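Local coordinates for molybdenum cofactor biosynthesis protein C 2 (Mycobacterium tuberculosis, PDB 4FDF) that probably converts (8S)-3',8-cyclo-7,8-dihydroguanosine 5'-triphosphate to cyclic pyranopterin monophosphate with release of diphosphate, a step in molybdenum cofactor biosynthesis, at residues L86-D98 / T109-E123. Sequence-based numbering, arbitrary orientation. Where two conformers were deposited one is given.
Sequences LCHQLALTGVDVD and TATVRSTDRTGVEME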
loop_
_atom_site.group_PDB
_atom_site.type_symbol
_atom_site.label_atom_id
_atom_site.label_comp_id
_atom_site.label_asym_id
_atom_site.label_seq_id
_atom_site.Cartn_x
_atom_site.Cartn_y
_atom_site.Cartn_z
ATOM N N LEU B 86 -3.125 15.281 -1.138
ATOM C CA LEU B 86 -3.652 16.004 -2.293
ATOM C C LEU B 86 -2.839 15.844 -3.564
ATOM O O LEU B 86 -3.112 16.534 -4.553
ATOM C CB LEU B 86 -3.897 17.490 -1.972
ATOM C CG LEU B 86 -4.870 17.793 -0.819
ATOM C CD1 LEU B 86 -5.283 19.251 -0.846
ATOM C CD2 LEU B 86 -6.106 16.886 -0.827
ATOM N N CYS B 87 -1.856 14.940 -3.546
ATOM C CA CYS B 87 -1.119 14.580 -4.764
ATOM C C CYS B 87 -1.922 13.676 -5.689
ATOM O O CYS B 87 -2.521 12.709 -5.255
ATOM C CB CYS B 87 0.199 13.896 -4.427
ATOM S SG CYS B 87 1.548 15.044 -4.302
ATOM N N HIS B 88 -1.917 14.008 -6.974
ATOM C CA HIS B 88 -2.554 13.200 -7.999
ATOM C C HIS B 88 -1.711 11.995 -8.262
ATOM O O HIS B 88 -0.507 12.015 -8.000
ATOM C CB HIS B 88 -2.670 14.005 -9.285
ATOM C CG HIS B 88 -3.425 15.298 -9.129
ATOM N ND1 HIS B 88 -2.918 16.360 -8.469
ATOM C CD2 HIS B 88 -4.686 15.679 -9.581
ATOM C CE1 HIS B 88 -3.812 17.370 -8.496
ATOM N NE2 HIS B 88 -4.891 16.951 -9.181
ATOM N N GLN B 89 -2.347 10.937 -8.768
ATOM C CA GLN B 89 -1.669 9.733 -9.244
ATOM C C GLN B 89 -1.083 9.999 -10.634
ATOM O O GLN B 89 -1.822 10.243 -11.585
ATOM C CB GLN B 89 -2.659 8.561 -9.325
ATOM C CG GLN B 89 -3.286 8.141 -7.988
ATOM C CD GLN B 89 -4.719 7.622 -8.136
ATOM O OE1 GLN B 89 -5.612 8.347 -8.562
ATOM N NE2 GLN B 89 -4.935 6.367 -7.768
ATOM N N LEU B 90 0.243 9.970 -10.740
ATOM C CA LEU B 90 0.940 10.313 -11.985
ATOM C C LEU B 90 1.731 9.141 -12.562
ATOM O O LEU B 90 2.323 8.355 -11.820
ATOM C CB LEU B 90 1.850 11.537 -11.782
ATOM C CG LEU B 90 1.176 12.867 -11.381
ATOM C CD1 LEU B 90 2.193 13.968 -11.106
ATOM C CD2 LEU B 90 0.165 13.321 -12.435
ATOM N N ALA B 91 1.721 9.020 -13.887
ATOM C CA ALA B 91 2.441 7.948 -14.554
ATOM C C ALA B 91 3.887 8.361 -14.728
ATOM O O ALA B 91 4.193 9.252 -15.509
ATOM C CB ALA B 91 1.803 7.624 -15.908
ATOM N N LEU B 92 4.774 7.729 -13.968
ATOM C CA LEU B 92 6.184 8.076 -14.033
ATOM C C LEU B 92 6.850 7.231 -15.103
ATOM O O LEU B 92 6.699 6.007 -15.120
ATOM C CB LEU B 92 6.867 7.901 -12.664
ATOM C CG LEU B 92 6.178 8.539 -11.443
ATOM C CD1 LEU B 92 7.022 8.348 -10.179
ATOM C CD2 LEU B 92 5.874 10.024 -11.658
ATOM N N THR B 93 7.563 7.898 -16.007
ATOM C CA THR B 93 8.286 7.216 -17.079
ATOM C C THR B 93 9.756 6.956 -16.764
ATOM O O THR B 93 10.424 6.206 -17.483
ATOM C CB THR B 93 8.140 7.936 -18.448
ATOM O OG1 THR B 93 8.202 9.361 -18.279
ATOM C CG2 THR B 93 6.807 7.560 -19.121
ATOM N N GLY B 94 10.258 7.555 -15.687
ATOM C CA GLY B 94 11.640 7.314 -15.260
ATOM C C GLY B 94 11.999 8.003 -13.957
ATOM O O GLY B 94 11.494 9.091 -13.669
ATOM N N VAL B 95 12.865 7.350 -13.177
ATOM C CA VAL B 95 13.293 7.822 -11.856
ATOM C C VAL B 95 14.758 7.472 -11.619
ATOM O O VAL B 95 15.126 6.297 -11.627
ATOM C CB VAL B 95 12.478 7.180 -10.682
ATOM C CG1 VAL B 95 12.861 7.835 -9.347
ATOM C CG2 VAL B 95 10.963 7.277 -10.911
ATOM N N ASP B 96 15.583 8.492 -11.405
ATOM C CA ASP B 96 16.972 8.287 -11.003
ATOM C C ASP B 96 17.244 8.902 -9.640
ATOM O O ASP B 96 16.707 9.968 -9.304
ATOM C CB ASP B 96 17.932 8.863 -12.040
ATOM C CG ASP B 96 17.964 8.048 -13.309
ATOM O OD1 ASP B 96 17.262 8.419 -14.267
ATOM O OD2 ASP B 96 18.674 7.021 -13.348
ATOM N N VAL B 97 18.064 8.208 -8.855
ATOM C CA VAL B 97 18.576 8.728 -7.596
ATOM C C VAL B 97 20.100 8.650 -7.643
ATOM O O VAL B 97 20.670 7.562 -7.798
ATOM C CB VAL B 97 18.024 7.951 -6.359
ATOM C CG1 VAL B 97 18.634 8.491 -5.053
ATOM C CG2 VAL B 97 16.492 8.026 -6.299
ATOM N N ASP B 98 20.752 9.808 -7.520
ATOM C CA ASP B 98 22.207 9.875 -7.512
ATOM C C ASP B 98 22.743 10.392 -6.175
ATOM O O ASP B 98 22.079 11.179 -5.491
ATOM C CB ASP B 98 22.718 10.749 -8.668
ATOM C CG ASP B 98 22.323 10.204 -10.041
ATOM O OD1 ASP B 98 22.407 8.970 -10.265
ATOM O OD2 ASP B 98 21.934 11.021 -10.907
ATOM N N THR B 109 20.398 13.439 -5.180
ATOM C CA THR B 109 19.678 14.096 -6.264
ATOM C C THR B 109 18.686 13.111 -6.889
ATOM O O THR B 109 19.064 12.008 -7.280
ATOM C CB THR B 109 20.665 14.651 -7.330
ATOM O OG1 THR B 109 21.712 15.387 -6.674
ATOM C CG2 THR B 109 19.969 15.564 -8.318
ATOM N N ALA B 110 17.421 13.510 -6.979
ATOM C CA ALA B 110 16.434 12.695 -7.671
ATOM C C ALA B 110 15.932 13.376 -8.941
ATOM O O ALA B 110 15.589 14.558 -8.934
ATOM C CB ALA B 110 15.275 12.333 -6.747
ATOM N N THR B 111 15.921 12.614 -10.031
ATOM C CA THR B 111 15.440 13.081 -11.330
ATOM C C THR B 111 14.239 12.228 -11.706
ATOM O O THR B 111 14.330 10.995 -11.728
ATOM C CB THR B 111 16.558 12.992 -12.408
ATOM O OG1 THR B 111 17.613 13.893 -12.058
ATOM C CG2 THR B 111 16.038 13.359 -13.795
ATOM N N VAL B 112 13.109 12.886 -11.948
ATOM C CA VAL B 112 11.852 12.203 -12.244
ATOM C C VAL B 112 11.349 12.679 -13.595
ATOM O O VAL B 112 11.369 13.879 -13.888
ATOM C CB VAL B 112 10.763 12.454 -11.152
ATOM C CG1 VAL B 112 9.436 11.766 -11.528
ATOM C CG2 VAL B 112 11.221 11.938 -9.787
ATOM N N ARG B 113 10.915 11.736 -14.421
ATOM C CA ARG B 113 10.319 12.054 -15.716
ATOM C C ARG B 113 8.918 11.458 -15.825
ATOM O O ARG B 113 8.643 10.359 -15.301
ATOM C CB ARG B 113 11.226 11.596 -16.871
ATOM C CG ARG B 113 12.526 12.418 -17.005
ATOM C CD ARG B 113 13.648 11.686 -17.766
ATOM N NE ARG B 113 13.928 10.358 -17.210
ATOM C CZ ARG B 113 14.992 10.029 -16.471
ATOM N NH1 ARG B 113 15.942 10.922 -16.182
ATOM N NH2 ARG B 113 15.111 8.784 -16.026
ATOM N N SER B 114 8.035 12.205 -16.487
ATOM C CA SER B 114 6.643 11.804 -16.673
ATOM C C SER B 114 5.969 12.499 -17.854
ATOM O O SER B 114 6.239 13.669 -18.149
ATOM C CB SER B 114 5.833 12.088 -15.410
ATOM O OG SER B 114 4.466 11.773 -15.612
ATOM N N THR B 115 5.079 11.765 -18.515
ATOM C CA THR B 115 4.197 12.335 -19.520
ATOM C C THR B 115 2.815 12.430 -18.899
ATOM O O THR B 115 2.078 11.439 -18.886
ATOM C CB THR B 115 4.137 11.447 -20.774
ATOM O OG1 THR B 115 5.468 11.155 -21.210
ATOM C CG2 THR B 115 3.361 12.146 -21.902
ATOM N N ASP B 116 2.476 13.599 -18.357
ATOM C CA ASP B 116 1.190 13.782 -17.671
ATOM C C ASP B 116 0.710 15.237 -17.570
ATOM O O ASP B 116 1.279 16.143 -18.188
ATOM C CB ASP B 116 1.218 13.122 -16.280
ATOM C CG ASP B 116 -0.069 12.360 -15.964
ATOM O OD1 ASP B 116 -1.166 12.960 -16.028
ATOM O OD2 ASP B 116 0.019 11.157 -15.642
ATOM N N ARG B 117 -0.332 15.434 -16.758
ATOM C CA ARG B 117 -1.126 16.665 -16.704
ATOM C C ARG B 117 -0.652 17.702 -15.681
ATOM O O ARG B 117 -1.151 18.833 -15.662
ATOM C CB ARG B 117 -2.595 16.308 -16.427
ATOM C CG ARG B 117 -3.312 15.664 -17.602
ATOM C CD ARG B 117 -4.708 15.175 -17.246
ATOM N NE ARG B 117 -5.653 15.465 -18.325
ATOM C CZ ARG B 117 -5.896 14.672 -19.371
ATOM N NH1 ARG B 117 -5.278 13.500 -19.503
ATOM N NH2 ARG B 117 -6.771 15.055 -20.294
ATOM N N THR B 118 0.286 17.313 -14.820
ATOM C CA THR B 118 0.843 18.223 -13.808
ATOM C C THR B 118 2.312 17.893 -13.539
ATOM O O THR B 118 2.782 16.816 -13.910
ATOM C CB THR B 118 -0.010 18.267 -12.485
ATOM O OG1 THR B 118 0.760 18.845 -11.426
ATOM C CG2 THR B 118 -0.464 16.891 -12.048
ATOM N N GLY B 119 3.029 18.832 -12.916
ATOM C CA GLY B 119 4.459 18.677 -12.625
ATOM C C GLY B 119 4.759 17.519 -11.687
ATOM O O GLY B 119 3.883 17.087 -10.933
ATOM N N VAL B 120 6.002 17.032 -11.738
ATOM C CA VAL B 120 6.431 15.861 -10.961
ATOM C C VAL B 120 7.459 16.175 -9.860
ATOM O O VAL B 120 8.230 15.298 -9.443
ATOM C CB VAL B 120 6.943 14.693 -11.881
ATOM C CG1 VAL B 120 5.808 14.160 -12.736
ATOM C CG2 VAL B 120 8.132 15.123 -12.756
ATOM N N GLU B 121 7.438 17.416 -9.374
ATOM C CA GLU B 121 8.359 17.839 -8.325
ATOM C C GLU B 121 8.091 17.164 -6.975
ATOM O O GLU B 121 9.018 16.984 -6.189
ATOM C CB GLU B 121 8.425 19.368 -8.202
ATOM C CG GLU B 121 7.154 20.064 -7.708
ATOM C CD GLU B 121 6.191 20.470 -8.817
ATOM O OE1 GLU B 121 5.462 21.460 -8.618
ATOM O OE2 GLU B 121 6.140 19.803 -9.871
ATOM N N MET B 122 6.849 16.764 -6.716
ATOM C CA MET B 122 6.529 16.084 -5.460
ATOM C C MET B 122 7.187 14.718 -5.338
ATOM O O MET B 122 7.726 14.362 -4.275
ATOM C CB MET B 122 5.012 15.974 -5.240
ATOM C CG MET B 122 4.317 17.304 -4.871
ATOM S SD MET B 122 5.174 18.331 -3.633
ATOM C CE MET B 122 5.491 17.151 -2.308
ATOM N N GLU B 123 7.146 13.956 -6.423
ATOM C CA GLU B 123 7.775 12.644 -6.449
ATOM C C GLU B 123 9.290 12.756 -6.339
ATOM O O GLU B 123 9.911 11.960 -5.635
ATOM C CB GLU B 123 7.353 11.810 -7.674
ATOM C CG GLU B 123 6.635 12.562 -8.789
ATOM C CD GLU B 123 5.204 12.985 -8.454
ATOM O OE1 GLU B 123 4.381 12.130 -8.053
ATOM O OE2 GLU B 123 4.902 14.183 -8.610
HETATM O O HOH W 1 2.887 9.556 -8.731
HETATM O O HOH W 2 19.272 12.198 -10.202
#
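A classic beta bulge sets two residues, Thr93 and Gly94, opposite the single Arg113, their amides reaching Arg113 O from the same face of its carbonyl plane, with Thr93 N at 2.8 Å and Gly94 N at 3.3 Å. From there to Asp98 and Thr109 the pairing is regular and antiparallel. Two residues along, Asp96 OD1 meets Arg113 NH2 at 2.8 Å in a salt bridge at the guanidinium edge, the two flat groups 59° apart; the bend at chi3 (-53°) brings the guanidinium alongside Gly94 to Asp96. NE of Arg113 pairs with Asp28 of a neighbouring subunit.

Before the bulge the regular pairing gives way: Asp116 OD2, met on its anti side, takes a nearly straight bond from Ala91 N (3.2 Å). Leu90 forks between loop and helix, CD2 against Thr118 CG2 (3.6 Å) and CD1 by Glu123 OE2 (3.7 Å). Cys87 SG touches Met122 CG (3.6 Å), bringing together two parts of the predicted substrate site. The hairpin 92-101/105-116 forms one edge of the chain's antiparallel sheet, with strand 35-46 on the far side of 105-116, helix 121-139 over Ala110 and Val112, and helix 65-83 against Cys87 and Val95.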